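Local coordinates for virulence associated protein VapB (Rhodococcus equi, PDB 4CV7), which is of unknown biochemical function but belongs to the plasmid-encoded virulence-associated proteins of this bacterium, its C-terminal part folding as an eight-stranded antiparallel beta-barrel, at residues Y6-N11 against H22-P26; G25-M29 against L55-Y59; L58-S64 against S104-H108. All coordinates share one frame; numbering follows the deposited sequence.

Interaction 1: Y6-N11 against H22-P26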
ATOM      1  N   TYR A   6      -2.273   3.316 -13.138  1.00 17.60           N
ATOM      2  CA  TYR A   6      -2.851   1.982 -13.168  1.00 18.62           C
ATOM      3  C   TYR A   6      -3.964   1.862 -12.181  1.00 19.25           C
ATOM      4  O   TYR A   6      -3.748   2.212 -11.016  1.00 18.27           O
ATOM      5  CB  TYR A   6      -1.803   0.909 -12.895  1.00 18.65           C
ATOM      6  CG  TYR A   6      -0.483   1.019 -13.699  1.00 19.00           C
ATOM      7  CD1 TYR A   6       0.506   1.854 -13.229  1.00 18.68           C
ATOM      8  CD2 TYR A   6      -0.291   0.367 -14.872  1.00 20.80           C
ATOM      9  CE1 TYR A   6       1.689   2.020 -13.934  1.00 19.66           C
ATOM     10  CE2 TYR A   6       0.918   0.425 -15.558  1.00 22.10           C
ATOM     11  CZ  TYR A   6       1.934   1.279 -15.059  1.00 20.57           C
ATOM     12  OH  TYR A   6       3.108   1.406 -15.747  1.00 23.94           O
ATOM     13  N   ASP A   7      -5.063   1.192 -12.532  1.00 22.38           N
ATOM     14  CA  ASP A   7      -6.120   0.934 -11.608  1.00 21.40           C
ATOM     15  C   ASP A   7      -5.663  -0.121 -10.638  1.00 22.43           C
ATOM     16  O   ASP A   7      -5.075  -1.146 -11.063  1.00 24.61           O
ATOM     17  CB  ASP A   7      -7.348   0.399 -12.385  1.00 25.07           C
ATOM     18  CG  ASP A   7      -8.086   1.456 -13.149  1.00 28.26           C
ATOM     19  OD1 ASP A   7      -7.931   2.659 -12.930  1.00 30.65           O
ATOM     20  OD2 ASP A   7      -8.949   0.974 -13.913  1.00 35.30           O
ATOM     21  N   VAL A   8      -5.927   0.021  -9.346  1.00 20.46           N
ATOM     22  CA  VAL A   8      -5.594  -1.018  -8.389  1.00 19.16           C
ATOM     23  C   VAL A   8      -6.727  -1.151  -7.378  1.00 17.94           C
ATOM     24  O   VAL A   8      -7.595  -0.275  -7.326  1.00 20.46           O
ATOM     25  CB  VAL A   8      -4.312  -0.714  -7.587  1.00 20.47           C
ATOM     26  CG1 VAL A   8      -3.084  -0.704  -8.520  1.00 23.31           C
ATOM     27  CG2 VAL A   8      -4.423   0.577  -6.778  1.00 21.95           C
ATOM     28  N   HIS A   9      -6.729  -2.234  -6.643  1.00 17.10           N
ATOM     29  CA  HIS A   9      -7.668  -2.376  -5.523  1.00 17.59           C
ATOM     30  C   HIS A   9      -6.938  -3.117  -4.447  1.00 17.09           C
ATOM     31  O   HIS A   9      -5.855  -3.702  -4.678  1.00 17.75           O
ATOM     32  CB  HIS A   9      -8.960  -3.077  -5.918  1.00 20.10           C
ATOM     33  CG  HIS A   9      -8.756  -4.491  -6.390  1.00 21.70           C
ATOM     34  ND1 HIS A   9      -8.375  -4.795  -7.685  1.00 24.06           N
ATOM     35  CD2 HIS A   9      -8.922  -5.695  -5.767  1.00 23.79           C
ATOM     36  CE1 HIS A   9      -8.306  -6.114  -7.833  1.00 24.53           C
ATOM     37  NE2 HIS A   9      -8.628  -6.684  -6.685  1.00 25.26           N
ATOM     38  N   GLY A  10      -7.427  -3.089  -3.251  1.00 17.58           N
ATOM     39  CA  GLY A  10      -6.776  -3.678  -2.141  1.00 17.91           C
ATOM     40  C   GLY A  10      -7.626  -3.821  -0.920  1.00 17.44           C
ATOM     41  O   GLY A  10      -8.803  -3.505  -0.953  1.00 19.03           O
ATOM     42  N   ASN A  11      -6.996  -4.236   0.173  1.00 17.32           N
ATOM     43  CA  ASN A  11      -7.727  -4.301   1.399  1.00 18.13           C
ATOM     44  C   ASN A  11      -6.762  -4.125   2.582  1.00 17.47           C
ATOM     45  O   ASN A  11      -5.529  -4.228   2.446  1.00 18.79           O
ATOM     46  CB  ASN A  11      -8.538  -5.612   1.478  1.00 20.49           C
ATOM     47  CG  ASN A  11      -7.698  -6.882   1.287  1.00 22.07           C
ATOM     48  OD1 ASN A  11      -6.737  -7.117   2.003  1.00 24.47           O
ATOM     49  ND2 ASN A  11      -7.937  -7.591   0.205  1.00 24.80           N
ATOM     50  N   HIS A  22      -3.048  -5.579   1.610  1.00 16.94           N
ATOM     51  CA  HIS A  22      -2.865  -6.247   0.292  1.00 18.47           C
ATOM     52  C   HIS A  22      -3.231  -5.241  -0.735  1.00 19.29           C
ATOM     53  O   HIS A  22      -4.211  -4.498  -0.654  1.00 20.75           O
ATOM     54  CB  HIS A  22      -3.716  -7.484   0.164  1.00 21.68           C
ATOM     55  CG  HIS A  22      -3.250  -8.557   1.077  1.00 24.67           C
ATOM     56  ND1 HIS A  22      -3.857  -8.836   2.266  1.00 29.27           N
ATOM     57  CD2 HIS A  22      -2.247  -9.445   0.946  1.00 29.34           C
ATOM     58  CE1 HIS A  22      -3.247  -9.872   2.835  1.00 30.20           C
ATOM     59  NE2 HIS A  22      -2.279 -10.266   2.041  1.00 30.18           N
ATOM     60  N   VAL A  23      -2.466  -5.211  -1.779  1.00 17.02           N
ATOM     61  CA  VAL A  23      -2.834  -4.491  -2.985  1.00 17.06           C
ATOM     62  C   VAL A  23      -2.687  -5.370  -4.194  1.00 16.70           C
ATOM     63  O   VAL A  23      -1.648  -6.039  -4.360  1.00 16.96           O
ATOM     64  CB  VAL A  23      -1.952  -3.205  -3.250  1.00 19.14           C
ATOM     65  CG1 VAL A  23      -2.329  -2.467  -4.511  1.00 20.31           C
ATOM     66  CG2 VAL A  23      -1.998  -2.288  -2.056  1.00 21.12           C
ATOM     67  N   TYR A  24      -3.621  -5.324  -5.106  1.00 16.49           N
ATOM     68  CA  TYR A  24      -3.583  -6.099  -6.358  1.00 17.73           C
ATOM     69  C   TYR A  24      -3.248  -5.097  -7.459  1.00 17.36           C
ATOM     70  O   TYR A  24      -4.049  -4.197  -7.759  1.00 19.18           O
ATOM     71  CB  TYR A  24      -4.898  -6.839  -6.560  1.00 20.38           C
ATOM     72  CG  TYR A  24      -5.143  -7.718  -5.315  1.00 22.40           C
ATOM     73  CD1 TYR A  24      -4.394  -8.868  -5.178  1.00 27.87           C
ATOM     74  CD2 TYR A  24      -5.955  -7.353  -4.235  1.00 25.15           C
ATOM     75  CE1 TYR A  24      -4.473  -9.667  -4.065  1.00 27.82           C
ATOM     76  CE2 TYR A  24      -5.994  -8.182  -3.074  1.00 27.78           C
ATOM     77  CZ  TYR A  24      -5.260  -9.308  -3.030  1.00 29.99           C
ATOM     78  OH  TYR A  24      -5.183 -10.210  -2.004  1.00 37.38           O
ATOM     79  N   GLY A  25      -2.053  -5.197  -7.999  1.00 16.74           N
ATOM     80  CA  GLY A  25      -1.546  -4.247  -8.939  1.00 17.54           C
ATOM     81  C   GLY A  25      -1.515  -4.784 -10.399  1.00 18.26           C
ATOM     82  O   GLY A  25      -1.852  -5.963 -10.655  1.00 20.58           O
ATOM     83  N   PRO A  26      -1.095  -3.969 -11.320  1.00 18.39           N
ATOM     84  CA  PRO A  26      -1.022  -4.395 -12.734  1.00 20.07           C
ATOM     85  C   PRO A  26       0.011  -5.469 -12.963  1.00 19.75           C
ATOM     86  O   PRO A  26       0.924  -5.741 -12.172  1.00 19.70           O
ATOM     87  CB  PRO A  26      -0.638  -3.097 -13.451  1.00 21.15           C
ATOM     88  CG  PRO A  26       0.095  -2.274 -12.421  1.00 18.79           C
ATOM     89  CD  PRO A  26      -0.697  -2.543 -11.154  1.00 18.05           C
TER
HETATM   90  O   HOH W   1      -4.787  -4.083 -10.545  1.00 33.75           O
HETATM   91  O   HOH W   2      -5.332  -7.239   4.177  1.00 25.11           O
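His9 and Tyr24 form a hydrogen-bonded pair of the antiparallel hairpin in which strands 6-11 and 22-25 run with their axes 4.7 Å apart. Tyr24 N gives His9 O a nearly straight bond of 2.8 Å, and Asn11 and His22 exchange two backbone bonds. Between these pairs, Gly10 faces Val23 at a CA-CA distance of 4.1 Å; without a side chain, its CA can lie close to His22 O. From His9 back toward Tyr6 the strands spread, and a water bridges Asp7 O and Tyr24 O.

On one face of the sheet, Tyr24 CB lies over the His9 imidazole, 3.9 Å from its centroid, a CH-pi contact; His9 CG sits between backbone N and carbonyl carbon (chi1 62°), which brings the ring across to Tyr24. Asn11 turns its amide both ways: ND2 lies at the Tyr24 ring edge, while OD1 takes a weak 3.4 Å bond from His22 ND1, and a water joins the same two atoms. Together the weak bond and the water probably help to set the rotation of the His22 imidazole, whose nearest atom is about 2 Å from a bound cobalt ion. At the open end of this hairpin, Pro26 CG packs 3.6 Å from Tyr6 CG.

Val8 and Val23, apolar and beta-branched, point to the barrel interior, meeting Ile89 of strand 85-91; strand 42-52 flanks 6-11, and strand 29-37 flanks 22-25.

Interaction 2: G25-M29 against L55-Y59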
ATOM      1  N   GLY A  25      -2.053  -5.197  -7.999  1.00 16.74           N
ATOM      2  CA  GLY A  25      -1.546  -4.247  -8.939  1.00 17.54           C
ATOM      3  C   GLY A  25      -1.515  -4.784 -10.399  1.00 18.26           C
ATOM      4  O   GLY A  25      -1.852  -5.963 -10.655  1.00 20.58           O
ATOM      5  N   PRO A  26      -1.095  -3.969 -11.320  1.00 18.39           N
ATOM      6  CA  PRO A  26      -1.022  -4.395 -12.734  1.00 20.07           C
ATOM      7  C   PRO A  26       0.011  -5.469 -12.963  1.00 19.75           C
ATOM      8  O   PRO A  26       0.924  -5.741 -12.172  1.00 19.70           O
ATOM      9  CB  PRO A  26      -0.638  -3.097 -13.451  1.00 21.15           C
ATOM     10  CG  PRO A  26       0.095  -2.274 -12.421  1.00 18.79           C
ATOM     11  CD  PRO A  26      -0.697  -2.543 -11.154  1.00 18.05           C
ATOM     12  N   GLU A  27      -0.200  -6.215 -14.044  1.00 22.82           N
ATOM     13  CA  GLU A  27       0.708  -7.337 -14.366  1.00 23.56           C
ATOM     14  C   GLU A  27       0.584  -8.466 -13.316  1.00 23.26           C
ATOM     15  O   GLU A  27       1.520  -9.238 -13.080  1.00 22.93           O
ATOM     16  CB  GLU A  27       2.174  -6.899 -14.745  1.00 24.09           C
ATOM     17  CG  GLU A  27       2.054  -5.828 -15.842  1.00 27.10           C
ATOM     18  CD  GLU A  27       3.350  -5.276 -16.439  1.00 30.92           C
ATOM     19  OE1 GLU A  27       4.433  -5.770 -16.124  1.00 31.47           O
ATOM     20  OE2 GLU A  27       3.262  -4.406 -17.362  1.00 34.38           O
ATOM     21  N   ASP A  28      -0.608  -8.569 -12.688  1.00 23.02           N
ATOM     22  CA  ASP A  28      -0.953  -9.713 -11.848  1.00 24.21           C
ATOM     23  C   ASP A  28      -0.065  -9.792 -10.594  1.00 22.69           C
ATOM     24  O   ASP A  28       0.283 -10.844 -10.108  1.00 25.10           O
ATOM     25  CB  ASP A  28      -1.020 -11.021 -12.654  1.00 28.27           C
ATOM     26  CG  ASP A  28      -1.842 -10.912 -13.947  1.00 31.84           C
ATOM     27  OD1 ASP A  28      -2.768 -10.059 -14.082  1.00 32.13           O
ATOM     28  OD2 ASP A  28      -1.637 -11.796 -14.782  1.00 38.60           O
ATOM     29  N   MET A  29       0.320  -8.617 -10.073  1.00 19.54           N
ATOM     30  CA  MET A  29       1.233  -8.602  -8.979  1.00 19.06           C
ATOM     31  C   MET A  29       0.491  -8.272  -7.670  1.00 17.02           C
ATOM     32  O   MET A  29      -0.498  -7.573  -7.680  1.00 18.47           O
ATOM     33  CB  MET A  29       2.277  -7.511  -9.200  1.00 19.92           C
ATOM     34  CG  MET A  29       3.654  -7.919  -8.873  1.00 22.49           C
ATOM     35  SD  MET A  29       4.326  -9.401  -9.688  1.00 22.75           S
ATOM     36  CE  MET A  29       4.649  -8.745 -11.345  1.00 25.02           C
ATOM     37  N   LEU A  55       7.342   0.822 -13.101  1.00 15.26           N
ATOM     38  CA  LEU A  55       6.593  -0.283 -12.499  1.00 14.16           C
ATOM     39  C   LEU A  55       7.490  -1.433 -12.100  1.00 14.69           C
ATOM     40  O   LEU A  55       7.379  -1.957 -11.005  1.00 14.55           O
ATOM     41  CB  LEU A  55       5.451  -0.678 -13.475  1.00 15.05           C
ATOM     42  CG  LEU A  55       4.508  -1.752 -12.856  1.00 15.10           C
ATOM     43  CD1 LEU A  55       3.662  -1.217 -11.721  1.00 15.30           C
ATOM     44  CD2 LEU A  55       3.606  -2.360 -13.924  1.00 16.11           C
ATOM     45  N   GLN A  56       8.381  -1.820 -13.008  1.00 15.46           N
ATOM     46  CA  GLN A  56       9.235  -2.919 -12.701  1.00 16.20           C
ATOM     47  C   GLN A  56      10.155  -2.630 -11.529  1.00 14.62           C
ATOM     48  O   GLN A  56      10.350  -3.488 -10.698  1.00 15.23           O
ATOM     49  CB  GLN A  56      10.030  -3.347 -13.931  1.00 19.07           C
ATOM     50  CG  GLN A  56      10.907  -4.540 -13.832  1.00 21.88           C
ATOM     51  CD  GLN A  56      12.253  -4.331 -13.175  1.00 25.54           C
ATOM     52  OE1 GLN A  56      12.782  -3.203 -13.150  1.00 26.61           O
ATOM     53  NE2 GLN A  56      12.918  -5.465 -12.786  1.00 30.13           N
ATOM     54  N   ARG A  57      10.643  -1.403 -11.413  1.00 14.46           N
ATOM     55  CA  ARG A  57      11.479  -1.016 -10.295  1.00 13.71           C
ATOM     56  C   ARG A  57      10.657  -1.034  -8.983  1.00 13.02           C
ATOM     57  O   ARG A  57      11.185  -1.412  -7.916  1.00 13.05           O
ATOM     58  CB  ARG A  57      12.116   0.324 -10.560  1.00 14.49           C
ATOM     59  CG  ARG A  57      13.128   0.723  -9.490  1.00 15.38           C
ATOM     60  CD  ARG A  57      13.745   2.033  -9.802  1.00 17.69           C
ATOM     61  NE  ARG A  57      14.834   2.347  -8.914  1.00 17.84           N
ATOM     62  CZ  ARG A  57      15.732   3.285  -9.135  1.00 19.08           C
ATOM     63  NH1 ARG A  57      15.739   3.955 -10.227  1.00 20.48           N
ATOM     64  NH2 ARG A  57      16.707   3.392  -8.223  1.00 18.71           N
ATOM     65  N   LEU A  58       9.398  -0.570  -9.065  1.00 12.37           N
ATOM     66  CA  LEU A  58       8.524  -0.593  -7.908  1.00 12.13           C
ATOM     67  C   LEU A  58       8.418  -2.024  -7.389  1.00 12.54           C
ATOM     68  O   LEU A  58       8.621  -2.320  -6.209  1.00 11.96           O
ATOM     69  CB  LEU A  58       7.170  -0.044  -8.264  1.00 12.48           C
ATOM     70  CG  LEU A  58       6.067  -0.226  -7.191  1.00 12.52           C
ATOM     71  CD1 LEU A  58       6.248   0.759  -6.057  1.00 12.30           C
ATOM     72  CD2 LEU A  58       4.716  -0.017  -7.886  1.00 13.19           C
ATOM     73  N   TYR A  59       8.174  -2.955  -8.314  1.00 13.12           N
ATOM     74  CA  TYR A  59       7.976  -4.304  -7.915  1.00 13.56           C
ATOM     75  C   TYR A  59       9.260  -4.955  -7.422  1.00 13.38           C
ATOM     76  O   TYR A  59       9.199  -5.763  -6.513  1.00 14.65           O
ATOM     77  CB  TYR A  59       7.395  -5.072  -9.109  1.00 14.98           C
ATOM     78  CG  TYR A  59       5.936  -4.715  -9.450  1.00 14.96           C
ATOM     79  CD1 TYR A  59       5.121  -4.051  -8.580  1.00 14.88           C
ATOM     80  CD2 TYR A  59       5.396  -5.136 -10.676  1.00 16.12           C
ATOM     81  CE1 TYR A  59       3.793  -3.828  -8.882  1.00 15.29           C
ATOM     82  CE2 TYR A  59       4.060  -4.915 -10.989  1.00 16.59           C
ATOM     83  CZ  TYR A  59       3.283  -4.304 -10.058  1.00 15.50           C
ATOM     84  OH  TYR A  59       1.915  -4.122 -10.281  1.00 17.38           O
TER
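Met29 lies over one face of the Tyr59 ring in a Met-aromatic contact that packs the helix 55-61 against the hairpin turn between two strands of the barrel, 18-25 and 29-37. The methylene CG of Met29 stands 3.7 Å from the Tyr59 ring centroid and 11° off the ring normal, so it is a CH-pi donor above the centre, while CB sits closer to the phenol end, 3.5 Å from Tyr59 CZ. The sulfur SD is set obliquely, 4.9 Å from the same centroid. Because the methionine chain bends at both chi2 (55°) and chi3 (75°), its methyl folds back to the ring, and CE comes within 3.7 Å of Tyr59 CD2. A long, flexible thioether suits this place, for it can follow a flat surface.

Next to the ring, Leu55 lies one helical turn before Tyr59, and the two therefore face the turn together; Tyr59 N is bonded to Leu55 O. The branch CD1 of Leu55 rests 3.8 Å from Pro26 CG, extending an apolar patch to which Tyr6 and Leu50 also contribute. Its other branch, CD2, meets the carboxylate end of Glu27, 3.9 Å from CD. That chain is extended beyond CG, so its carboxylate end reaches the leucine from an exposed position.

The polar edge belongs to the phenol. Tyr59 OH lies beside the proline ring, 3.2 Å from Pro26 CD, and next to the tertiary amide nitrogen of Pro26. That nitrogen has no hydrogen to give, and the phenol acts as donor: Tyr59 OH gives its proton to Pro26 O at 2.7 Å, slightly tilted from the carbonyl plane.

Interaction 3: L58-S64 against S104-H108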
ATOM      1  N   LEU A  58       9.398  -0.570  -9.065  1.00 12.37           N
ATOM      2  CA  LEU A  58       8.524  -0.593  -7.908  1.00 12.13           C
ATOM      3  C   LEU A  58       8.418  -2.024  -7.389  1.00 12.54           C
ATOM      4  O   LEU A  58       8.621  -2.320  -6.209  1.00 11.96           O
ATOM      5  CB  LEU A  58       7.170  -0.044  -8.264  1.00 12.48           C
ATOM      6  CG  LEU A  58       6.067  -0.226  -7.191  1.00 12.52           C
ATOM      7  CD1 LEU A  58       6.248   0.759  -6.057  1.00 12.30           C
ATOM      8  CD2 LEU A  58       4.716  -0.017  -7.886  1.00 13.19           C
ATOM      9  N   TYR A  59       8.174  -2.955  -8.314  1.00 13.12           N
ATOM     10  CA  TYR A  59       7.976  -4.304  -7.915  1.00 13.56           C
ATOM     11  C   TYR A  59       9.260  -4.955  -7.422  1.00 13.38           C
ATOM     12  O   TYR A  59       9.199  -5.763  -6.513  1.00 14.65           O
ATOM     13  CB  TYR A  59       7.395  -5.072  -9.109  1.00 14.98           C
ATOM     14  CG  TYR A  59       5.936  -4.715  -9.450  1.00 14.96           C
ATOM     15  CD1 TYR A  59       5.121  -4.051  -8.580  1.00 14.88           C
ATOM     16  CD2 TYR A  59       5.396  -5.136 -10.676  1.00 16.12           C
ATOM     17  CE1 TYR A  59       3.793  -3.828  -8.882  1.00 15.29           C
ATOM     18  CE2 TYR A  59       4.060  -4.915 -10.989  1.00 16.59           C
ATOM     19  CZ  TYR A  59       3.283  -4.304 -10.058  1.00 15.50           C
ATOM     20  OH  TYR A  59       1.915  -4.122 -10.281  1.00 17.38           O
ATOM     21  N   LYS A  60      10.373  -4.657  -8.040  1.00 13.74           N
ATOM     22  CA  LYS A  60      11.617  -5.253  -7.575  0.64 15.13           C
ATOM     23  C   LYS A  60      12.095  -4.692  -6.254  1.00 14.28           C
ATOM     24  O   LYS A  60      12.603  -5.449  -5.416  1.00 17.63           O
ATOM     25  CB  LYS A  60      12.760  -5.101  -8.497  0.64 16.90           C
ATOM     26  CG  LYS A  60      13.889  -6.056  -8.149  0.64 19.74           C
ATOM     27  CD  LYS A  60      15.124  -5.645  -8.766  0.64 21.12           C
ATOM     28  CE  LYS A  60      16.351  -6.034  -7.997  0.64 21.37           C
ATOM     29  NZ  LYS A  60      16.974  -4.767  -7.561  0.64 17.65           N
ATOM     30  N   ASP A  61      12.027  -3.371  -6.078  1.00 12.50           N
ATOM     31  CA  ASP A  61      12.793  -2.703  -5.021  1.00 12.63           C
ATOM     32  C   ASP A  61      11.989  -2.305  -3.820  1.00 12.26           C
ATOM     33  O   ASP A  61      12.566  -1.851  -2.842  1.00 12.90           O
ATOM     34  CB  ASP A  61      13.597  -1.556  -5.590  1.00 12.73           C
ATOM     35  CG  ASP A  61      14.834  -2.012  -6.288  1.00 15.04           C
ATOM     36  OD1 ASP A  61      15.223  -3.151  -6.243  1.00 16.24           O
ATOM     37  OD2 ASP A  61      15.481  -1.132  -6.903  1.00 17.42           O
ATOM     38  N   THR A  62      10.678  -2.340  -3.868  1.00 12.37           N
ATOM     39  CA  THR A  62       9.893  -1.985  -2.694  1.00 12.51           C
ATOM     40  C   THR A  62      10.276  -2.918  -1.544  1.00 11.73           C
ATOM     41  O   THR A  62      10.217  -4.133  -1.633  1.00 12.80           O
ATOM     42  CB  THR A  62       8.387  -2.096  -2.855  1.00 12.49           C
ATOM     43  OG1 THR A  62       7.945  -1.178  -3.847  1.00 12.67           O
ATOM     44  CG2 THR A  62       7.630  -1.811  -1.529  1.00 13.05           C
ATOM     45  N   VAL A  63      10.634  -2.321  -0.390  1.00 12.03           N
ATOM     46  CA  VAL A  63      10.792  -2.995   0.896  1.00 12.76           C
ATOM     47  C   VAL A  63       9.951  -2.466   1.999  1.00 12.61           C
ATOM     48  O   VAL A  63       9.792  -3.114   3.055  1.00 12.98           O
ATOM     49  CB  VAL A  63      12.296  -3.107   1.337  1.00 13.98           C
ATOM     50  CG1 VAL A  63      13.158  -3.790   0.278  1.00 14.71           C
ATOM     51  CG2 VAL A  63      12.862  -1.728   1.756  1.00 14.84           C
ATOM     52  N   SER A  64       9.486  -1.249   1.847  1.00 12.47           N
ATOM     53  CA  SER A  64       8.698  -0.581   2.939  1.00 13.36           C
ATOM     54  C   SER A  64       7.658   0.270   2.332  1.00 12.27           C
ATOM     55  O   SER A  64       7.617   0.558   1.146  1.00 13.41           O
ATOM     56  CB  SER A  64       9.566   0.196   3.851  1.00 13.54           C
ATOM     57  OG  SER A  64       9.995   1.389   3.234  1.00 15.33           O
ATOM     58  N   SER A 104       6.934  -2.855   6.681  1.00 13.98           N
ATOM     59  CA  SER A 104       7.622  -3.613   5.629  0.55 14.69           C
ATOM     60  C   SER A 104       6.601  -4.132   4.606  1.00 14.59           C
ATOM     61  O   SER A 104       5.483  -4.432   4.997  1.00 17.73           O
ATOM     62  CB  SER A 104       8.430  -4.795   6.232  0.55 16.70           C
ATOM     63  OG  SER A 104       7.576  -5.740   6.867  0.55 19.36           O
ATOM     64  N   GLY A 105       7.008  -4.310   3.392  1.00 13.77           N
ATOM     65  CA  GLY A 105       6.190  -5.023   2.437  1.00 14.71           C
ATOM     66  C   GLY A 105       6.980  -5.217   1.181  1.00 14.92           C
ATOM     67  O   GLY A 105       7.962  -4.607   0.903  1.00 16.14           O
ATOM     68  N   SER A 106       6.411  -6.116   0.365  1.00 15.07           N
ATOM     69  CA  SER A 106       7.004  -6.388  -0.968  1.00 15.88           C
ATOM     70  C   SER A 106       5.919  -6.926  -1.920  1.00 15.50           C
ATOM     71  O   SER A 106       4.842  -7.340  -1.502  1.00 16.26           O
ATOM     72  CB  SER A 106       8.226  -7.238  -0.868  1.00 19.62           C
ATOM     73  OG  SER A 106       7.791  -8.436  -0.324  1.00 21.17           O
ATOM     74  N   TRP A 107       6.313  -6.919  -3.179  1.00 14.79           N
ATOM     75  CA  TRP A 107       5.440  -7.374  -4.286  1.00 15.02           C
ATOM     76  C   TRP A 107       5.865  -8.756  -4.682  1.00 15.71           C
ATOM     77  O   TRP A 107       7.060  -9.104  -4.741  1.00 16.15           O
ATOM     78  CB  TRP A 107       5.514  -6.442  -5.493  1.00 15.19           C
ATOM     79  CG  TRP A 107       5.066  -5.033  -5.216  1.00 14.36           C
ATOM     80  CD1 TRP A 107       5.815  -3.973  -4.736  1.00 14.99           C
ATOM     81  CD2 TRP A 107       3.744  -4.495  -5.442  1.00 14.18           C
ATOM     82  NE1 TRP A 107       5.061  -2.862  -4.662  1.00 14.78           N
ATOM     83  CE2 TRP A 107       3.790  -3.130  -5.102  1.00 14.52           C
ATOM     84  CE3 TRP A 107       2.537  -5.034  -5.929  1.00 15.00           C
ATOM     85  CZ2 TRP A 107       2.675  -2.335  -5.213  1.00 15.09           C
ATOM     86  CZ3 TRP A 107       1.444  -4.151  -6.033  1.00 15.47           C
ATOM     87  CH2 TRP A 107       1.525  -2.861  -5.690  1.00 15.97           C
ATOM     88  N   HIS A 108       4.831  -9.533  -5.052  1.00 17.25           N
ATOM     89  CA  HIS A 108       5.166 -10.865  -5.622  1.00 19.34           C
ATOM     90  C   HIS A 108       4.149 -11.252  -6.667  1.00 19.23           C
ATOM     91  O   HIS A 108       3.068 -10.685  -6.746  1.00 18.82           O
ATOM     92  CB  HIS A 108       5.210 -11.856  -4.508  1.00 22.66           C
ATOM     93  CG  HIS A 108       3.914 -11.979  -3.813  1.00 24.91           C
ATOM     94  ND1 HIS A 108       2.863 -12.743  -4.308  1.00 30.67           N
ATOM     95  CD2 HIS A 108       3.462 -11.413  -2.670  1.00 27.99           C
ATOM     96  CE1 HIS A 108       1.836 -12.638  -3.479  1.00 32.51           C
ATOM     97  NE2 HIS A 108       2.186 -11.852  -2.482  1.00 30.31           N
TER
HETATM   98  O   HOH W   3       8.818  -5.555  -3.724  1.00 15.07           O
HETATM   99  O   HOH W   4       9.675  -8.281  -5.475  1.00 25.24           O
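Tyr59 sets CE1 over one face of the Trp107 indole, where the helix 55-61 passes through a classic beta bulge (Val63 and Ser64, both facing Phe79) into the barrel strand 64-68. Tyr59 CE1 is 3.4 Å from Trp107 CE3, displaced toward the rim, and the ring planes are inclined at 49°, an oblique pairing. With CG anti to the carbonyl carbon (chi1 -61°) and the indole turned broadside at chi2 87°, Trp107 reaches under the helix end, where a large flat side chain can touch Leu58 and Tyr59 of the helix and Thr62 just after it.

Leu58 brings CG to 3.8 Å from Trp107 NE1, and CD2 packs beside CZ2. Thr62 meets the indole edge in its plane, with CB 3.7 Å from Trp107 CD1. Its hydroxyl turns back on the helix: Thr62 OG1 donates to Leu58 O at 2.7 Å, and Thr62 N reaches that oxygen from the opposite face, so two bonds grip it.

A water accepts from the backbone N-H of Trp107 and lies near Tyr59 O and Thr62 O. Farther on, Gly105 N bonds Val63 O at 3.0 Å, from well above the carbonyl plane.

The three contacts meet where helix 55-61 packs against the barrel. Interactions 1 and 2 share Gly25 and Pro26, with centres 10 Å apart: Pro26 packs on Tyr6 with its ring and takes the Tyr59 hydroxyl with its carbonyl. Interactions 2 and 3, centres 9 Å apart, share Leu58 and Tyr59; the Tyr59 ring meets Met29 and Trp107, which lie on the same side of its plane and touch, Met29 CB being 4.1 Å from Trp107 CE3. Interactions 1 and 3, centres 14 Å apart, touch, Val23 O lying 4.0 Å from Trp107 CZ3. Bound cobalt lies about 2 Å from the side chain of His22, 4 Å from that of Ser104 in interaction 3 and 12 Å from that of Met29.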